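Local structure of putative type VI secretion protein (Escherichia coli, 4HH5) at residues L74-L77 with D78-R82; E37-P40 with E41-L44; A27-C30 with Q31-A34. The protein is the N-terminal domain of ClpV1, a ClpA/ClpB-family ATPase of the Sci1 type VI secretion system; the full-length protein probably binds and hydrolyses ATP. One frame throughout, in Å; residues are numbered along the deposited sequence.

Interaction 1 (L74-L77 with D78-R82); sequences LGWL and DNQPR
Leu74 O takes the strongest bond of this helix end, from Asp78 N at 3.0 Å. It is the last well-formed i to i+4 bond at the C-terminal end of helix 66-78, where this Clp N-terminal domain sends the chain into the loop leading to strand 89-90. The next amide, Asn79 N, is shared between two carbonyls, Gly75 O at 3.1 Å and Trp76 O at 3.3 Å, and both bonds are weak. Beyond it Gln80 N makes another weak bond, 3.4 Å to Leu77 O, a step back of three residues rather than four. The i to i+4 pattern thus weakens and gives way to i to i+3 bonds before the chain runs off. Asp78 carries its charge outside this stretch, where OD1 forms a salt bridge with Arg33.

The packing rests on Gln80 and Trp76. Gln80 CG lies 3.5 Å from the centroid of the six-membered ring, almost on the ring normal, a CH-pi contact over one face of the indole. The side chain bends at chi2 (-27°), which brings its terminal amide down flat along the same face; the two planes are only 6° apart, so the amide stacks on the ring as well. With CG anti to the backbone N (chi1 179°), the indole lies where Gln80 can cover it.

Helix 40-50 packs beside this turn: Trp76 meets the His42 ring edge-to-face and touches Glu41, while Leu77 leans on His42. Trp76 also reaches Thr39 and Cys131 in the adjoining loops, and Leu77 touches Arg33 just past helix 17-32.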
# COMPACT_ATOMS: atom_id res chain seq x y z
N LEU A 74 -5.08 -12.79 5.28
CA LEU A 74 -6.34 -13.53 5.18
C LEU A 74 -6.99 -13.67 6.55
O LEU A 74 -8.21 -13.53 6.66
CB LEU A 74 -6.13 -14.94 4.62
CG LEU A 74 -5.98 -15.12 3.12
CD1 LEU A 74 -5.99 -16.59 2.79
CD2 LEU A 74 -7.10 -14.44 2.35
N GLY A 75 -6.16 -13.97 7.55
CA GLY A 75 -6.57 -14.12 8.95
C GLY A 75 -7.13 -12.82 9.48
O GLY A 75 -8.20 -12.82 10.11
N TRP A 76 -6.44 -11.71 9.18
CA TRP A 76 -6.85 -10.36 9.55
C TRP A 76 -8.19 -10.04 8.87
O TRP A 76 -9.08 -9.49 9.52
CB TRP A 76 -5.77 -9.33 9.17
CG TRP A 76 -6.15 -7.92 9.49
CD1 TRP A 76 -5.84 -7.23 10.62
CD2 TRP A 76 -6.96 -7.05 8.69
NE1 TRP A 76 -6.39 -5.97 10.57
CE2 TRP A 76 -7.10 -5.84 9.41
CE3 TRP A 76 -7.60 -7.18 7.44
CZ2 TRP A 76 -7.83 -4.76 8.91
CZ3 TRP A 76 -8.35 -6.12 6.96
CH2 TRP A 76 -8.45 -4.92 7.69
N LEU A 77 -8.33 -10.38 7.57
CA LEU A 77 -9.53 -10.15 6.76
C LEU A 77 -10.76 -10.86 7.35
O LEU A 77 -11.82 -10.24 7.49
CB LEU A 77 -9.27 -10.61 5.31
CG LEU A 77 -10.32 -10.25 4.25
CD1 LEU A 77 -10.23 -8.78 3.87
CD2 LEU A 77 -10.16 -11.12 3.01
N ASP A 78 -10.60 -12.13 7.72
CA ASP A 78 -11.67 -12.96 8.27
C ASP A 78 -12.04 -12.62 9.72
O ASP A 78 -13.14 -12.96 10.15
CB ASP A 78 -11.35 -14.45 8.08
CG ASP A 78 -11.13 -14.87 6.63
OD1 ASP A 78 -11.79 -14.30 5.74
OD2 ASP A 78 -10.30 -15.78 6.40
N ASN A 79 -11.14 -11.93 10.45
CA ASN A 79 -11.36 -11.51 11.84
C ASN A 79 -11.94 -10.10 11.95
O ASN A 79 -12.23 -9.65 13.06
CB ASN A 79 -10.08 -11.66 12.68
CG ASN A 79 -9.59 -13.07 12.88
OD1 ASN A 79 -10.19 -14.05 12.41
ND2 ASN A 79 -8.45 -13.21 13.54
N GLN A 80 -12.11 -9.40 10.82
CA GLN A 80 -12.68 -8.06 10.83
C GLN A 80 -14.20 -8.13 10.94
O GLN A 80 -14.82 -8.94 10.24
CB GLN A 80 -12.24 -7.23 9.62
CG GLN A 80 -10.77 -6.76 9.67
CD GLN A 80 -10.18 -6.60 11.06
OE1 GLN A 80 -9.46 -7.48 11.57
NE2 GLN A 80 -10.48 -5.48 11.71
N PRO A 81 -14.81 -7.34 11.84
CA PRO A 81 -16.27 -7.40 11.96
C PRO A 81 -16.96 -6.66 10.83
O PRO A 81 -16.41 -5.68 10.31
CB PRO A 81 -16.55 -6.70 13.30
CG PRO A 81 -15.41 -5.75 13.47
CD PRO A 81 -14.22 -6.33 12.76
N ARG A 82 -18.17 -7.12 10.47
CA ARG A 82 -18.99 -6.44 9.47
C ARG A 82 -19.37 -5.08 10.04
O ARG A 82 -19.52 -4.94 11.26
CB ARG A 82 -20.25 -7.25 9.11
CG ARG A 82 -20.35 -7.53 7.63
CD ARG A 82 -20.25 -9.02 7.35

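Interaction 2 (E37-P40 with E41-L44); sequences EITP and EHWL
Thr39 and His42 form a capping box at the start of helix 40-50, with Thr39 as N-cap and the histidine three residues on. In this mainly helical Clp N-terminal domain, the box turns the chain from the short strand 37-38 directly into the helix.

The capping bonds are reciprocal. Thr39 N donates to His42 ND1 at 3.1 Å, nearly straight at 168° and close to the plane of the imidazole, so this nitrogen serves as the acceptor and the rotation of the ring is fixed. In return His42 N reaches Thr39 OG1 at 3.3 Å. That hydroxyl sits between its own backbone N and carbonyl carbon (chi1 71°), which turns it toward the first turn of the helix, though its modelled position is somewhat uncertain.

Regular helical bonding begins immediately. Trp43 N donates to Thr39 O at 3.2 Å, and Leu44 N to Pro40 O at 2.8 Å. Pro40 fits the first helical position well, since no amide hydrogen is needed there.

Among the side chains, Pro40 and Glu41 run side by side in the same direction, with Pro40 CD 3.6 Å from Glu41 OE1. A bend at chi2 (85°) folds the glutamate back this way, while its OE2 accepts from Arg130 N. Trp43 leads off into the core, where NE1 bonds to Cys19 O. In the strand, Ile38, whose backbone pairs with Gln89 and Ala91 in the parallel two-stranded sheet, brings CG2 to 4.3 Å from His42 CB. The imidazole itself reaches back further, its CE1 standing 3.6 Å from Glu37 O in an oblique approach.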
# COMPACT_ATOMS: atom_id res chain seq x y z
N GLU A 37 -14.98 0.33 6.16
CA GLU A 37 -13.70 0.99 5.88
C GLU A 37 -12.63 0.22 5.12
O GLU A 37 -12.36 -0.93 5.42
CB GLU A 37 -13.13 1.64 7.16
CG GLU A 37 -14.06 2.70 7.77
CD GLU A 37 -13.53 3.46 8.96
OE1 GLU A 37 -13.93 4.59 9.22
OE2 GLU A 37 -12.64 2.84 9.74
N ILE A 38 -12.00 0.90 4.15
CA ILE A 38 -10.90 0.34 3.36
C ILE A 38 -9.63 0.64 4.16
O ILE A 38 -9.28 1.81 4.35
CB ILE A 38 -10.84 0.92 1.91
CG1 ILE A 38 -12.20 0.79 1.19
CG2 ILE A 38 -9.72 0.25 1.10
CD1 ILE A 38 -12.52 1.87 0.19
N THR A 39 -8.99 -0.42 4.68
CA THR A 39 -7.80 -0.30 5.52
C THR A 39 -6.50 -0.55 4.73
O THR A 39 -6.57 -1.14 3.64
CB THR A 39 -7.89 -1.31 6.67
OG1 THR A 39 -7.71 -2.61 6.12
CG2 THR A 39 -9.20 -1.22 7.48
N PRO A 40 -5.30 -0.19 5.28
CA PRO A 40 -4.05 -0.50 4.57
C PRO A 40 -3.87 -2.01 4.38
O PRO A 40 -3.26 -2.40 3.40
CB PRO A 40 -2.95 0.08 5.48
CG PRO A 40 -3.65 1.07 6.34
CD PRO A 40 -5.02 0.52 6.55
N GLU A 41 -4.44 -2.84 5.28
CA GLU A 41 -4.38 -4.30 5.16
C GLU A 41 -5.12 -4.76 3.90
O GLU A 41 -4.61 -5.64 3.19
CB GLU A 41 -4.92 -5.02 6.40
CG GLU A 41 -4.04 -4.89 7.64
CD GLU A 41 -4.25 -3.65 8.49
OE1 GLU A 41 -4.96 -2.71 8.06
OE2 GLU A 41 -3.69 -3.62 9.61
N HIS A 42 -6.31 -4.16 3.60
CA HIS A 42 -7.10 -4.48 2.39
C HIS A 42 -6.26 -4.14 1.15
O HIS A 42 -6.23 -4.92 0.19
CB HIS A 42 -8.41 -3.68 2.34
CG HIS A 42 -9.48 -4.15 3.29
ND1 HIS A 42 -9.83 -3.40 4.40
CD2 HIS A 42 -10.27 -5.25 3.22
CE1 HIS A 42 -10.80 -4.09 4.99
NE2 HIS A 42 -11.10 -5.20 4.32
N TRP A 43 -5.58 -2.98 1.18
CA TRP A 43 -4.73 -2.50 0.10
C TRP A 43 -3.52 -3.41 -0.10
O TRP A 43 -3.24 -3.78 -1.23
CB TRP A 43 -4.28 -1.06 0.39
CG TRP A 43 -3.87 -0.27 -0.83
CD1 TRP A 43 -3.91 -0.67 -2.13
CD2 TRP A 43 -3.38 1.07 -0.83
NE1 TRP A 43 -3.46 0.34 -2.95
CE2 TRP A 43 -3.15 1.43 -2.18
CE3 TRP A 43 -3.15 2.03 0.17
CZ2 TRP A 43 -2.70 2.70 -2.55
CZ3 TRP A 43 -2.71 3.29 -0.20
CH2 TRP A 43 -2.49 3.61 -1.54
N LEU A 44 -2.80 -3.76 0.99
CA LEU A 44 -1.61 -4.64 0.92
C LEU A 44 -1.96 -6.01 0.35
O LEU A 44 -1.20 -6.54 -0.46
CB LEU A 44 -0.90 -4.78 2.28
CG LEU A 44 -0.18 -3.52 2.80
CD1 LEU A 44 0.05 -3.60 4.29
CD2 LEU A 44 1.15 -3.28 2.08

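Interaction 3 (A27-C30 with Q31-A34); sequences ASLC and QTRA
Leu29 O is gripped twice at the end of its helix: Thr32 OG1 donates to it at 2.7 Å and Arg33 N at 3.2 Å, both from the same face of the carbonyl plane. The threonine hydroxyl can fold back onto the helix because chi1 is 67°, which holds OG1 over the preceding turn, so this exposed polar group is satisfied by the backbone.

The carbonyls before it are paired in the ordinary helical way. Ala27 O accepts from Gln31 N at 3.1 Å and Ser28 O from Thr32 N at 3.0 Å. The hydroxyl of Ser28 looks further back, to Glu24 O.

Helix 17-32 then closes in a Schellman motif. Ala34, with a positive phi of 58°, is the C-prime residue. Its N donates to Gln31 O at 3.0 Å, and His35 N wraps round to Cys30 O, which also receives a weak bond from Arg33 N at 3.3 Å. Leu29, Cys30 and Gln31 thus all have donors for their carbonyls even though the helix has run out.

Side-chain packing is light: Leu29 CD1 comes to 3.9 Å from Arg33 NE, meeting the guanidinium obliquely. The charged end of Arg33 goes on to Asp78.

Toward the core, Leu29 and Cys30 bear on His42 of helix 40-50, and Ala27 joins Cys30 in packing against Ile38 of strand 37-38. Helix 66-78 lies against Leu29 and Arg33 through Leu77, while Gln31 touches the loop residues Arg87 and Pro88.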
# COMPACT_ATOMS: atom_id res chain seq x y z
N ALA A 27 -11.29 -1.67 -2.42
CA ALA A 27 -12.63 -1.08 -2.30
C ALA A 27 -13.69 -2.09 -2.74
O ALA A 27 -14.72 -2.21 -2.08
CB ALA A 27 -12.73 0.19 -3.14
N SER A 28 -13.43 -2.85 -3.84
CA SER A 28 -14.34 -3.89 -4.34
C SER A 28 -14.47 -5.03 -3.34
O SER A 28 -15.59 -5.48 -3.08
CB SER A 28 -13.86 -4.43 -5.69
OG SER A 28 -13.98 -3.43 -6.69
N LEU A 29 -13.34 -5.46 -2.73
CA LEU A 29 -13.33 -6.52 -1.73
C LEU A 29 -14.14 -6.11 -0.48
O LEU A 29 -14.94 -6.91 0.00
CB LEU A 29 -11.88 -6.91 -1.38
CG LEU A 29 -11.62 -7.77 -0.14
CD1 LEU A 29 -12.07 -9.22 -0.34
CD2 LEU A 29 -10.15 -7.73 0.23
N CYS A 30 -13.98 -4.85 -0.03
CA CYS A 30 -14.74 -4.29 1.10
C CYS A 30 -16.23 -4.31 0.82
O CYS A 30 -17.01 -4.64 1.72
CB CYS A 30 -14.27 -2.88 1.42
SG CYS A 30 -12.71 -2.81 2.32
N GLN A 31 -16.63 -3.95 -0.42
CA GLN A 31 -18.03 -3.93 -0.87
C GLN A 31 -18.64 -5.33 -0.82
O GLN A 31 -19.73 -5.47 -0.26
CB GLN A 31 -18.15 -3.33 -2.27
CG GLN A 31 -19.53 -2.75 -2.58
CD GLN A 31 -19.56 -1.91 -3.83
OE1 GLN A 31 -20.43 -2.08 -4.69
NE2 GLN A 31 -18.65 -0.96 -3.95
N THR A 32 -17.92 -6.37 -1.33
CA THR A 32 -18.39 -7.77 -1.32
C THR A 32 -18.61 -8.30 0.10
O THR A 32 -19.39 -9.22 0.29
CB THR A 32 -17.46 -8.73 -2.09
OG1 THR A 32 -16.21 -8.84 -1.40
CG2 THR A 32 -17.26 -8.34 -3.55
N ARG A 33 -17.87 -7.76 1.08
CA ARG A 33 -17.99 -8.19 2.48
C ARG A 33 -18.79 -7.20 3.32
O ARG A 33 -18.93 -7.39 4.53
CB ARG A 33 -16.62 -8.52 3.10
CG ARG A 33 -15.78 -9.43 2.22
CD ARG A 33 -14.89 -10.34 3.02
NE ARG A 33 -14.25 -11.33 2.15
CZ ARG A 33 -13.58 -12.39 2.59
NH1 ARG A 33 -13.45 -12.62 3.89
NH2 ARG A 33 -13.03 -13.24 1.72
N ALA A 34 -19.37 -6.17 2.66
CA ALA A 34 -20.21 -5.11 3.23
C ALA A 34 -19.54 -4.28 4.34
O ALA A 34 -20.24 -3.67 5.16
CB ALA A 34 -21.56 -5.67 3.69

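Overall arrangement
The three local contacts sit on the same side of the domain's centre, their own centres 11 to 12 Å apart, and they meet around His42 and Leu77. Leu77 CD1 of interaction 1 lies 3.6 Å from His42 CD2 of interaction 2 and 3.8 Å from Leu29 CD2 of interaction 3. His42 NE2 also stands 3.5 Å from Cys30 SG, joining interactions 2 and 3. The C-terminal ends of helices 66-78 and 17-32 are tied by Asp78 OD1 and Arg33 NH1 at 3.0 Å. One helix start and two helix ends thus share a small junction; the nucleotide sites expected of this family belong to its AAA+ modules, not to this N-terminal domain.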